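Local coordinates for protein putative trimethylamine methyltransferase (Rhizobium meliloti, PDB 4YYC) that probably transfers methyl groups, as a member of the trimethylamine methyltransferase family, at residues P42-R46 with G132-F137; R46-Y51 with L382-N387; E50-L54 with Y341-Q345; L378-L382 with M417-A421. All blocks are in the same frame, centred on the assembly; numbering follows the deposited sequence.

Contact 1 (P42-R46 with G132-F137)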
loop_
_atom_site.group_PDB
_atom_site.type_symbol
_atom_site.label_atom_id
_atom_site.label_comp_id
_atom_site.label_asym_id
_atom_site.label_seq_id
_atom_site.Cartn_x
_atom_site.Cartn_y
_atom_site.Cartn_z
ATOM N N PRO A 42 -2.411 -18.272 13.619
ATOM C CA PRO A 42 -1.992 -17.523 14.797
ATOM C C PRO A 42 -1.439 -16.166 14.411
ATOM O O PRO A 42 -1.303 -15.845 13.220
ATOM C CB PRO A 42 -0.892 -18.389 15.386
ATOM C CG PRO A 42 -0.330 -19.033 14.217
ATOM C CD PRO A 42 -1.450 -19.305 13.255
ATOM N N TYR A 43 -1.194 -15.348 15.414
ATOM C CA TYR A 43 -0.643 -14.020 15.226
ATOM C C TYR A 43 0.566 -14.032 14.294
ATOM O O TYR A 43 1.337 -14.976 14.273
ATOM C CB TYR A 43 -0.302 -13.362 16.569
ATOM C CG TYR A 43 0.816 -13.975 17.330
ATOM C CD1 TYR A 43 0.599 -15.045 18.188
ATOM C CD2 TYR A 43 2.129 -13.527 17.174
ATOM C CE1 TYR A 43 1.640 -15.610 18.877
ATOM C CE2 TYR A 43 3.174 -14.104 17.859
ATOM C CZ TYR A 43 2.916 -15.139 18.708
ATOM O OH TYR A 43 3.950 -15.735 19.410
ATOM N N ILE A 44 0.709 -12.951 13.553
ATOM C CA ILE A 44 1.842 -12.789 12.646
ATOM C C ILE A 44 3.148 -12.604 13.434
ATOM O O ILE A 44 3.202 -11.805 14.370
ATOM C CB ILE A 44 1.642 -11.531 11.762
ATOM C CG1 ILE A 44 0.473 -11.762 10.780
ATOM C CG2 ILE A 44 2.919 -11.184 11.053
ATOM C CD1 ILE A 44 -0.057 -10.504 10.204
ATOM N N GLN A 45 4.194 -13.319 13.009
ATOM C CA GLN A 45 5.547 -13.057 13.483
ATOM C C GLN A 45 6.295 -12.510 12.277
ATOM O O GLN A 45 6.624 -13.265 11.363
ATOM C CB GLN A 45 6.232 -14.321 13.994
ATOM C CG GLN A 45 5.583 -14.807 15.247
ATOM C CD GLN A 45 6.218 -16.054 15.796
ATOM O OE1 GLN A 45 7.458 -16.175 15.850
ATOM N NE2 GLN A 45 5.391 -16.981 16.255
ATOM N N ARG A 46 6.558 -11.206 12.269
ATOM C CA ARG A 46 7.203 -10.570 11.116
ATOM C C ARG A 46 8.636 -10.979 10.936
ATOM O O ARG A 46 9.399 -10.953 11.906
ATOM C CB ARG A 46 7.136 -9.026 11.220
ATOM C CG ARG A 46 5.774 -8.441 10.886
ATOM C CD ARG A 46 5.712 -6.953 11.177
ATOM N NE ARG A 46 5.435 -6.713 12.604
ATOM C CZ ARG A 46 6.308 -6.308 13.531
ATOM N NH1 ARG A 46 5.877 -6.168 14.761
ATOM N NH2 ARG A 46 7.584 -6.041 13.256
ATOM N N GLY A 132 7.122 -6.570 20.176
ATOM C CA GLY A 132 8.223 -7.121 19.407
ATOM C C GLY A 132 7.919 -7.267 17.944
ATOM O O GLY A 132 7.342 -6.365 17.337
ATOM N N LYS A 133 8.225 -8.447 17.408
ATOM C CA LYS A 133 7.986 -8.734 15.977
ATOM C C LYS A 133 6.579 -9.189 15.641
ATOM O O LYS A 133 6.292 -9.470 14.504
ATOM C CB LYS A 133 9.019 -9.769 15.450
ATOM C CG LYS A 133 10.473 -9.324 15.555
ATOM C CD LYS A 133 10.743 -8.115 14.686
ATOM C CE LYS A 133 12.204 -7.745 14.732
ATOM N NZ LYS A 133 12.602 -6.892 13.602
ATOM N N ALA A 134 5.682 -9.207 16.609
ATOM C CA ALA A 134 4.352 -9.741 16.396
ATOM C C ALA A 134 3.409 -8.684 15.835
ATOM O O ALA A 134 3.600 -7.481 16.082
ATOM C CB ALA A 134 3.803 -10.291 17.704
ATOM N N THR A 135 2.415 -9.148 15.092
ATOM C CA THR A 135 1.319 -8.283 14.605
ATOM C C THR A 135 0.017 -9.023 14.821
ATOM O O THR A 135 -0.125 -10.183 14.441
ATOM C CB THR A 135 1.515 -7.893 13.123
ATOM O OG1 THR A 135 2.654 -7.043 13.008
ATOM C CG2 THR A 135 0.300 -7.142 12.567
ATOM N N VAL A 136 -0.937 -8.321 15.470
ATOM C CA VAL A 136 -2.223 -8.883 15.835
ATOM C C VAL A 136 -3.315 -7.977 15.255
ATOM O O VAL A 136 -3.414 -6.808 15.606
ATOM C CB VAL A 136 -2.342 -8.914 17.378
ATOM C CG1 VAL A 136 -3.708 -9.374 17.829
ATOM C CG2 VAL A 136 -1.256 -9.812 17.968
ATOM N N PHE A 137 -4.190 -8.559 14.435
ATOM C CA PHE A 137 -5.286 -7.843 13.800
ATOM C C PHE A 137 -6.564 -7.998 14.623
ATOM O O PHE A 137 -6.943 -9.121 15.009
ATOM C CB PHE A 137 -5.563 -8.372 12.413
ATOM C CG PHE A 137 -4.460 -8.128 11.425
ATOM C CD1 PHE A 137 -3.812 -6.925 11.363
ATOM C CD2 PHE A 137 -4.118 -9.124 10.494
ATOM C CE1 PHE A 137 -2.817 -6.706 10.391
ATOM C CE2 PHE A 137 -3.142 -8.903 9.531
ATOM C CZ PHE A 137 -2.487 -7.703 9.485
HETATM O O HOH W 1 9.101 -4.651 15.245
HETATM O O HOH W 2 11.937 -8.674 11.626
#
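Ile44 and Thr135 are the hydrogen-bonded pair of a short antiparallel ladder that adds strand 44-45 to one side of strand 134-137 in a mixed three-stranded sheet. Each gives its N-H to the other's carbonyl: Ile44 N lies 3.0 Å from Thr135 O, and Thr135 N lies 2.9 Å from Ile44 O. Just beyond the strand, Arg46 N donates to Lys133 O at 2.8 Å. The arginine chain then bends at chi3 (-83°), so that Lys133 O lies over the centre of one guanidinium face, without a bond to NE or NH1. The N-H groups work around the edge instead. Arg46 NE reaches Thr135 OG1 at 2.8 Å, nearly straight (165°) and in the guanidinium plane. Arg46 NH1 is divided between Gly132 O (3.0 Å) and Ala134 O (2.9 Å), approaching the second from above its carbonyl plane, while NH2 reaches Gly132 O through a water. Asn387 ND2 also bonds both of these carbonyls, and Thr135 OG1 bonds Thr386 O. A leucine in place of Arg46 would probably leave Thr135 OG1 without its NE donor and the Gly132 and Ala134 carbonyls less fully satisfied. On the face carrying Ile44 and Thr135, Ile44 CD1 sits 3.5 Å from Phe137 CE2.

Contact 2 (R46-Y51 with L382-N387)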
loop_
_atom_site.group_PDB
_atom_site.type_symbol
_atom_site.label_atom_id
_atom_site.label_comp_id
_atom_site.label_asym_id
_atom_site.label_seq_id
_atom_site.Cartn_x
_atom_site.Cartn_y
_atom_site.Cartn_z
ATOM N N ARG A 46 6.558 -11.206 12.269
ATOM C CA ARG A 46 7.203 -10.570 11.116
ATOM C C ARG A 46 8.636 -10.979 10.936
ATOM O O ARG A 46 9.399 -10.953 11.906
ATOM C CB ARG A 46 7.136 -9.026 11.220
ATOM C CG ARG A 46 5.774 -8.441 10.886
ATOM C CD ARG A 46 5.712 -6.953 11.177
ATOM N NE ARG A 46 5.435 -6.713 12.604
ATOM C CZ ARG A 46 6.308 -6.308 13.531
ATOM N NH1 ARG A 46 5.877 -6.168 14.761
ATOM N NH2 ARG A 46 7.584 -6.041 13.256
ATOM N N ARG A 47 8.975 -11.413 9.716
ATOM C CA ARG A 47 10.352 -11.742 9.337
ATOM C C ARG A 47 10.926 -10.604 8.513
ATOM O O ARG A 47 12.128 -10.558 8.269
ATOM C CB ARG A 47 10.412 -13.040 8.531
ATOM C CG ARG A 47 9.744 -14.249 9.166
ATOM C CD ARG A 47 10.256 -14.526 10.555
ATOM N NE ARG A 47 9.710 -15.780 11.060
ATOM C CZ ARG A 47 9.513 -16.037 12.345
ATOM N NH1 ARG A 47 9.006 -17.200 12.708
ATOM N NH2 ARG A 47 9.819 -15.127 13.258
ATOM N N ILE A 48 10.068 -9.700 8.070
ATOM C CA ILE A 48 10.435 -8.543 7.299
ATOM C C ILE A 48 10.800 -7.397 8.246
ATOM O O ILE A 48 10.467 -7.433 9.444
ATOM C CB ILE A 48 9.301 -8.111 6.324
ATOM C CG1 ILE A 48 8.001 -7.836 7.065
ATOM C CG2 ILE A 48 9.055 -9.213 5.303
ATOM C CD1 ILE A 48 6.946 -7.238 6.127
ATOM N N ARG A 49 11.497 -6.395 7.702
ATOM C CA ARG A 49 12.011 -5.209 8.394
ATOM C C ARG A 49 10.963 -4.145 8.597
ATOM O O ARG A 49 9.978 -4.085 7.822
ATOM C CB ARG A 49 13.113 -4.536 7.544
ATOM C CG ARG A 49 14.355 -5.350 7.419
ATOM C CD ARG A 49 15.336 -4.662 6.512
ATOM N NE ARG A 49 16.075 -5.688 5.819
ATOM C CZ ARG A 49 17.243 -5.501 5.247
ATOM N NH1 ARG A 49 17.818 -4.311 5.303
ATOM N NH2 ARG A 49 17.829 -6.508 4.635
ATOM N N GLU A 50 11.172 -3.286 9.600
ATOM C CA GLU A 50 10.336 -2.092 9.801
ATOM C C GLU A 50 10.805 -0.951 8.894
ATOM O O GLU A 50 12.008 -0.719 8.729
ATOM C CB GLU A 50 10.358 -1.625 11.261
ATOM C CG GLU A 50 10.043 -2.752 12.249
ATOM C CD GLU A 50 11.296 -3.461 12.797
ATOM O OE1 GLU A 50 12.358 -3.557 12.111
ATOM O OE2 GLU A 50 11.217 -3.929 13.953
ATOM N N TYR A 51 9.861 -0.279 8.230
ATOM C CA TYR A 51 10.182 0.859 7.400
ATOM C C TYR A 51 10.215 2.123 8.243
ATOM O O TYR A 51 9.240 2.384 9.001
ATOM C CB TYR A 51 9.102 1.010 6.324
ATOM C CG TYR A 51 9.473 2.091 5.348
ATOM C CD1 TYR A 51 10.514 1.908 4.451
ATOM C CD2 TYR A 51 8.762 3.279 5.273
ATOM C CE1 TYR A 51 10.873 2.879 3.565
ATOM C CE2 TYR A 51 9.107 4.268 4.365
ATOM C CZ TYR A 51 10.148 4.064 3.488
ATOM O OH TYR A 51 10.528 4.995 2.571
ATOM N N LEU A 382 1.472 -2.627 8.303
ATOM C CA LEU A 382 2.356 -3.795 8.349
ATOM C C LEU A 382 3.817 -3.356 8.295
ATOM O O LEU A 382 4.668 -3.852 9.065
ATOM C CB LEU A 382 2.084 -4.716 7.176
ATOM C CG LEU A 382 2.975 -5.975 7.139
ATOM C CD1 LEU A 382 2.598 -6.893 8.258
ATOM C CD2 LEU A 382 2.896 -6.673 5.800
ATOM N N LEU A 383 4.147 -2.467 7.380
ATOM C CA LEU A 383 5.553 -2.126 7.164
ATOM C C LEU A 383 6.140 -1.331 8.312
ATOM O O LEU A 383 7.350 -1.412 8.573
ATOM C CB LEU A 383 5.724 -1.369 5.839
ATOM C CG LEU A 383 5.355 -2.179 4.599
ATOM C CD1 LEU A 383 5.608 -1.333 3.391
ATOM C CD2 LEU A 383 6.143 -3.447 4.505
ATOM N N ALA A 384 5.289 -0.618 9.052
ATOM C CA ALA A 384 5.729 0.079 10.280
ATOM C C ALA A 384 6.001 -0.877 11.418
ATOM O O ALA A 384 6.569 -0.454 12.435
ATOM C CB ALA A 384 4.660 1.091 10.704
ATOM N N GLY A 385 5.594 -2.145 11.312
ATOM C CA GLY A 385 5.778 -3.097 12.421
ATOM C C GLY A 385 4.750 -2.895 13.514
ATOM O O GLY A 385 5.079 -2.949 14.695
ATOM N N THR A 386 3.508 -2.655 13.150
ATOM C CA THR A 386 2.485 -2.375 14.157
ATOM C C THR A 386 2.190 -3.669 14.935
ATOM O O THR A 386 1.936 -4.712 14.348
ATOM C CB THR A 386 1.216 -1.790 13.499
ATOM O OG1 THR A 386 1.571 -0.649 12.732
ATOM C CG2 THR A 386 0.173 -1.378 14.512
ATOM N N ASN A 387 2.107 -3.588 16.266
ATOM C CA ASN A 387 1.864 -4.761 17.088
ATOM C C ASN A 387 0.388 -5.077 17.250
ATOM O O ASN A 387 0.012 -6.238 17.258
ATOM C CB ASN A 387 2.488 -4.578 18.481
ATOM C CG ASN A 387 3.997 -4.465 18.440
ATOM O OD1 ASN A 387 4.551 -3.472 18.890
ATOM N ND2 ASN A 387 4.658 -5.471 17.913
HETATM O O HOH W 3 7.351 -4.595 8.933
#
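Tyr51 and Leu383 make the one direct hydrogen bond between these segments: Tyr51 N points at Leu383 O from 2.8 Å, almost straight at 168°. Glu50 CA presents its hydrogen to the same oxygen, and a water lies between Arg49 O and Leu382 O, 2.8 Å from the latter. The phenol of Tyr51 turns away, its OH bonded to Arg49 O of the second subunit.

Flat stacking is left to Arg46, which brings its other guanidinium face, the one opposite Lys133 O, against the backbone of Gly385, whose CA stands 3.4 Å from Arg46 CZ. At the edge, Arg46 NH1 comes close to Asn387 ND2, two donors with their planes 53° apart. They are neighbours because both serve the carbonyls of Gly132 and Ala134.

Apolar contact is light. Ile48 CG1 sits between its backbone N and carbonyl carbon (chi1 57°), which directs Ile48 CD1 to Leu382 CD2 at 4.1 Å and to Leu383 CD2.

A side chain at Gly385 would probably run into Glu50 CG and crowd Arg46 NH2. This glycine, with positive phi and Gly385 N bonded to Leu382 O at 3.0 Å, is the residue on which helix 368-383 closes in a Schellman motif.

Contact 3 (E50-L54 with Y341-Q345)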
loop_
_atom_site.group_PDB
_atom_site.type_symbol
_atom_site.label_atom_id
_atom_site.label_comp_id
_atom_site.label_asym_id
_atom_site.label_seq_id
_atom_site.Cartn_x
_atom_site.Cartn_y
_atom_site.Cartn_z
ATOM N N GLU A 50 11.172 -3.286 9.600
ATOM C CA GLU A 50 10.336 -2.092 9.801
ATOM C C GLU A 50 10.805 -0.951 8.894
ATOM O O GLU A 50 12.008 -0.719 8.729
ATOM C CB GLU A 50 10.358 -1.625 11.261
ATOM C CG GLU A 50 10.043 -2.752 12.249
ATOM C CD GLU A 50 11.296 -3.461 12.797
ATOM O OE1 GLU A 50 12.358 -3.557 12.111
ATOM O OE2 GLU A 50 11.217 -3.929 13.953
ATOM N N TYR A 51 9.861 -0.279 8.230
ATOM C CA TYR A 51 10.182 0.859 7.400
ATOM C C TYR A 51 10.215 2.123 8.243
ATOM O O TYR A 51 9.240 2.384 9.001
ATOM C CB TYR A 51 9.102 1.010 6.324
ATOM C CG TYR A 51 9.473 2.091 5.348
ATOM C CD1 TYR A 51 10.514 1.908 4.451
ATOM C CD2 TYR A 51 8.762 3.279 5.273
ATOM C CE1 TYR A 51 10.873 2.879 3.565
ATOM C CE2 TYR A 51 9.107 4.268 4.365
ATOM C CZ TYR A 51 10.148 4.064 3.488
ATOM O OH TYR A 51 10.528 4.995 2.571
ATOM N N GLU A 52 11.285 2.890 8.098
ATOM C CA GLU A 52 11.575 4.097 8.886
ATOM C C GLU A 52 11.506 5.336 8.034
ATOM O O GLU A 52 11.982 5.321 6.902
ATOM C CB GLU A 52 12.985 4.079 9.396
ATOM C CG GLU A 52 13.367 2.818 10.078
ATOM C CD GLU A 52 14.716 2.935 10.761
ATOM O OE1 GLU A 52 15.677 3.616 10.286
ATOM O OE2 GLU A 52 14.823 2.310 11.789
ATOM N N VAL A 53 10.935 6.399 8.599
ATOM C CA VAL A 53 10.921 7.711 8.009
ATOM C C VAL A 53 11.740 8.786 8.713
ATOM O O VAL A 53 11.956 9.821 8.127
ATOM C CB VAL A 53 9.504 8.206 7.763
ATOM C CG1 VAL A 53 8.775 7.201 6.866
ATOM C CG2 VAL A 53 8.763 8.428 9.067
ATOM N N LEU A 54 12.175 8.562 9.952
ATOM C CA LEU A 54 12.968 9.548 10.678
ATOM C C LEU A 54 14.332 8.967 10.920
ATOM O O LEU A 54 14.457 7.789 11.228
ATOM C CB LEU A 54 12.345 9.869 12.023
ATOM C CG LEU A 54 10.938 10.467 12.015
ATOM C CD1 LEU A 54 10.287 10.498 13.379
ATOM C CD2 LEU A 54 11.053 11.845 11.370
ATOM N N TYR A 341 4.311 5.904 10.610
ATOM C CA TYR A 341 5.635 5.277 10.496
ATOM C C TYR A 341 6.571 5.836 11.567
ATOM O O TYR A 341 7.318 5.106 12.193
ATOM C CB TYR A 341 6.278 5.532 9.127
ATOM C CG TYR A 341 5.835 4.657 7.966
ATOM C CD1 TYR A 341 5.948 3.262 8.026
ATOM C CD2 TYR A 341 5.326 5.212 6.799
ATOM C CE1 TYR A 341 5.616 2.468 6.943
ATOM C CE2 TYR A 341 4.945 4.405 5.735
ATOM C CZ TYR A 341 5.105 3.052 5.813
ATOM O OH TYR A 341 4.732 2.228 4.781
ATOM N N GLY A 342 6.548 7.154 11.740
ATOM C CA GLY A 342 7.379 7.821 12.699
ATOM C C GLY A 342 7.013 7.444 14.130
ATOM O O GLY A 342 7.893 7.207 14.993
ATOM N N ALA A 343 5.730 7.367 14.390
ATOM C CA ALA A 343 5.269 7.052 15.745
ATOM C C ALA A 343 5.727 5.631 16.124
ATOM O O ALA A 343 6.100 5.342 17.274
ATOM C CB ALA A 343 3.756 7.196 15.849
ATOM N N ALA A 344 5.700 4.712 15.176
ATOM C CA ALA A 344 6.204 3.355 15.437
ATOM C C ALA A 344 7.676 3.342 15.851
ATOM O O ALA A 344 8.067 2.611 16.776
ATOM C CB ALA A 344 6.008 2.477 14.212
ATOM N N GLN A 345 8.484 4.171 15.196
ATOM C CA GLN A 345 9.853 4.326 15.573
ATOM C C GLN A 345 9.975 4.829 17.001
ATOM O O GLN A 345 10.782 4.283 17.788
ATOM C CB GLN A 345 10.610 5.285 14.642
ATOM C CG GLN A 345 10.706 4.792 13.221
ATOM C CD GLN A 345 11.482 5.737 12.324
ATOM O OE1 GLN A 345 10.894 6.448 11.497
ATOM N NE2 GLN A 345 12.778 5.782 12.527
HETATM O O HOH W 4 8.288 2.554 11.427
HETATM O O HOH W 5 14.054 3.950 14.388
#
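Gln345 uses its amide as a two-way clasp on the backbone of Val53 and Leu54. Gln345 OE1 accepts two N-H groups at 2.9 Å, Val53 N from above the carbonyl plane and Leu54 N in the plane, on a lone pair. In return Gln345 NE2 donates to Leu54 O at 2.9 Å in a nearly straight bond (171°), with that oxygen lying in the amide plane. The glutamine chain is extended beyond CG (chi2 -179°), and this carries the amide out from helix 334-350 to the passing loop. With OE1 and NE2 both engaged, the amide can hardly flip.

Water adds two further links. One joins Tyr51 O to Tyr341 O. The other lies 2.9 Å from Gln345 NE2, accepting from it, and donates to Glu52 OE2. Glu52 CB packs against the amide, whose plane is only 16° from that of the carboxylate, while Glu52 OE1 pairs with Arg49 of the second subunit.

Packing takes over farther out. The ring of Tyr51 turns its edge to the face of Tyr341 in a T-shaped pair, centroids 5.1 Å apart, with CD2 of Tyr51 over the middle of the Tyr341 ring. Val53 CG1 covers Tyr341 CB at 3.8 Å, and Leu54 CD1 rests on Gly342 CA, where even a methyl group would be tight.

In a loop without regular structure, one glutamine amide thus stands in for the partners a strand would supply to the Val53 and Leu54 N-H groups and the Leu54 carbonyl.

Contact 4 (L378-L382 with M417-A421)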
loop_
_atom_site.group_PDB
_atom_site.type_symbol
_atom_site.label_atom_id
_atom_site.label_comp_id
_atom_site.label_asym_id
_atom_site.label_seq_id
_atom_site.Cartn_x
_atom_site.Cartn_y
_atom_site.Cartn_z
ATOM N N LEU A 378 -3.321 0.198 5.483
ATOM C CA LEU A 378 -2.945 -1.152 5.894
ATOM C C LEU A 378 -1.514 -1.536 5.511
ATOM O O LEU A 378 -0.783 -2.183 6.283
ATOM C CB LEU A 378 -3.948 -2.172 5.348
ATOM C CG LEU A 378 -3.722 -3.620 5.790
ATOM C CD1 LEU A 378 -3.994 -3.705 7.287
ATOM C CD2 LEU A 378 -4.689 -4.501 4.997
ATOM N N ASN A 379 -1.073 -1.126 4.333
ATOM C CA ASN A 379 0.310 -1.405 3.951
ATOM C C ASN A 379 1.298 -0.696 4.898
ATOM O O ASN A 379 2.271 -1.290 5.309
ATOM C CB ASN A 379 0.552 -1.088 2.455
ATOM C CG ASN A 379 -0.031 -2.161 1.527
ATOM O OD1 ASN A 379 0.320 -3.359 1.596
ATOM N ND2 ASN A 379 -0.899 -1.734 0.625
HETATM N N MSE A 380 1.023 0.535 5.267
HETATM C CA MSE A 380 1.845 1.247 6.271
HETATM C C MSE A 380 1.793 0.497 7.574
HETATM O O MSE A 380 2.797 0.308 8.252
HETATM C CB MSE A 380 1.388 2.696 6.407
HETATM C CG MSE A 380 1.988 3.470 7.560
HETATM SE SE MSE A 380 1.226 3.063 9.301
HETATM C CE MSE A 380 -0.532 3.853 8.986
ATOM N N THR A 381 0.615 -0.027 7.920
ATOM C CA THR A 381 0.441 -0.649 9.238
ATOM C C THR A 381 1.390 -1.830 9.367
ATOM O O THR A 381 2.083 -2.009 10.371
ATOM C CB THR A 381 -1.021 -1.109 9.415
ATOM O OG1 THR A 381 -1.894 0.028 9.338
ATOM C CG2 THR A 381 -1.245 -1.805 10.718
ATOM N N LEU A 382 1.472 -2.627 8.303
ATOM C CA LEU A 382 2.356 -3.795 8.349
ATOM C C LEU A 382 3.817 -3.356 8.295
ATOM O O LEU A 382 4.668 -3.852 9.065
ATOM C CB LEU A 382 2.084 -4.716 7.176
ATOM C CG LEU A 382 2.975 -5.975 7.139
ATOM C CD1 LEU A 382 2.598 -6.893 8.258
ATOM C CD2 LEU A 382 2.896 -6.673 5.800
HETATM N N MSE A 417 -1.446 -9.729 3.980
HETATM C CA MSE A 417 -0.454 -9.131 4.864
HETATM C C MSE A 417 0.232 -10.187 5.728
HETATM O O MSE A 417 1.445 -10.163 5.928
HETATM C CB MSE A 417 -1.048 -8.076 5.803
HETATM C CG MSE A 417 -1.719 -6.911 5.089
HETATM SE SE MSE A 417 -0.534 -5.851 3.922
HETATM C CE MSE A 417 -1.833 -5.240 2.523
ATOM N N GLN A 418 -0.525 -11.177 6.195
ATOM C CA GLN A 418 0.026 -12.270 6.974
ATOM C C GLN A 418 1.068 -13.040 6.160
ATOM O O GLN A 418 2.137 -13.372 6.672
ATOM C CB GLN A 418 -1.124 -13.198 7.429
ATOM C CG GLN A 418 -0.673 -14.404 8.200
ATOM C CD GLN A 418 -1.258 -14.569 9.585
ATOM O OE1 GLN A 418 -2.406 -14.183 9.843
ATOM N NE2 GLN A 418 -0.520 -15.247 10.449
ATOM N N LYS A 419 0.759 -13.296 4.911
ATOM C CA LYS A 419 1.711 -14.021 4.059
ATOM C C LYS A 419 2.937 -13.150 3.736
ATOM O O LYS A 419 4.074 -13.643 3.790
ATOM C CB LYS A 419 0.994 -14.494 2.800
ATOM C CG LYS A 419 1.879 -15.217 1.804
ATOM C CD LYS A 419 2.440 -16.530 2.407
ATOM C CE LYS A 419 3.318 -17.254 1.388
ATOM N NZ LYS A 419 2.545 -17.502 0.133
HETATM N N MSE A 420 2.717 -11.870 3.415
HETATM C CA MSE A 420 3.806 -10.915 3.122
HETATM C C MSE A 420 4.808 -10.869 4.236
HETATM O O MSE A 420 6.025 -10.802 4.028
HETATM C CB MSE A 420 3.217 -9.511 2.896
HETATM C CG MSE A 420 4.236 -8.391 2.668
HETATM SE SE MSE A 420 4.772 -8.574 0.783
HETATM C CE MSE A 420 3.024 -7.860 0.211
ATOM N N ALA A 421 4.307 -10.866 5.461
ATOM C CA ALA A 421 5.140 -10.741 6.662
ATOM C C ALA A 421 6.153 -11.838 6.813
ATOM O O ALA A 421 7.135 -11.633 7.526
ATOM C CB ALA A 421 4.236 -10.713 7.876
#
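Leu378 and Leu382, one turn apart on helix 368-383, receive Met417 of helix 404-420 in a helix-helix packing made without hydrogen bonds between the two segments. Met417, present as selenomethionine, can be followed outward. Met417 CB stands 4.2 Å from Leu382 CD2. Met417 CG then meets the isopropyl group of Leu378, 3.8 Å from Leu378 CD2. There the chain bends (chi2 -61°), and Met417 SE swings to 4.0 Å from Leu382 CD2. At the tip, Met417 CE still touches Leu378 CD2; its very close approach to Asn379 OD1 is doubtful, since that side chain has two conformers. Asn379 ND2 bonds Asn376 OD1 of the second subunit.

In Leu378 the CA-CB bond sets CG opposite the backbone N (chi1 -176°), which brings its branch obliquely against Met417. Shortening Leu378 to an alanine would remove CG and both methyls, and is likely to open a gap beside Met417 CG and let the selenomethionine tip turn more freely.

Leu382 also reaches Met420 and Ala421. In the conformer given for Met420, another selenomethionine, Leu382 CD2 touches Met420 CG at 3.8 Å; it lies equally close to Met417 O. The other branch ends with Leu382 CD1 4.2 Å from Ala421 CB.

How the contacts relate
One short N-terminal strand and the loop after it, residues 42-54, supply a segment to contacts 1, 2 and 3 in turn, pairing with strand 134-137, the end of helix 368-383 and helix 334-350. Contact 4 then packs helix 368-383 on helix 404-420. Centres of contacts 2 and 4 are about 7 Å apart, those of contacts 1 and 3 about 17 Å. Arg46 belongs to contacts 1 and 2, Glu50 and Tyr51 to 2 and 3, Leu382 to 2 and 4. A salt bridge from Lys133 to Glu50 also ties contact 1 to contact 3. Contacts 2, 3 and 4 all reach the second subunit; residues 42-54 thus join parts of the chain distant in sequence, and their later part also lies at the dimer interface.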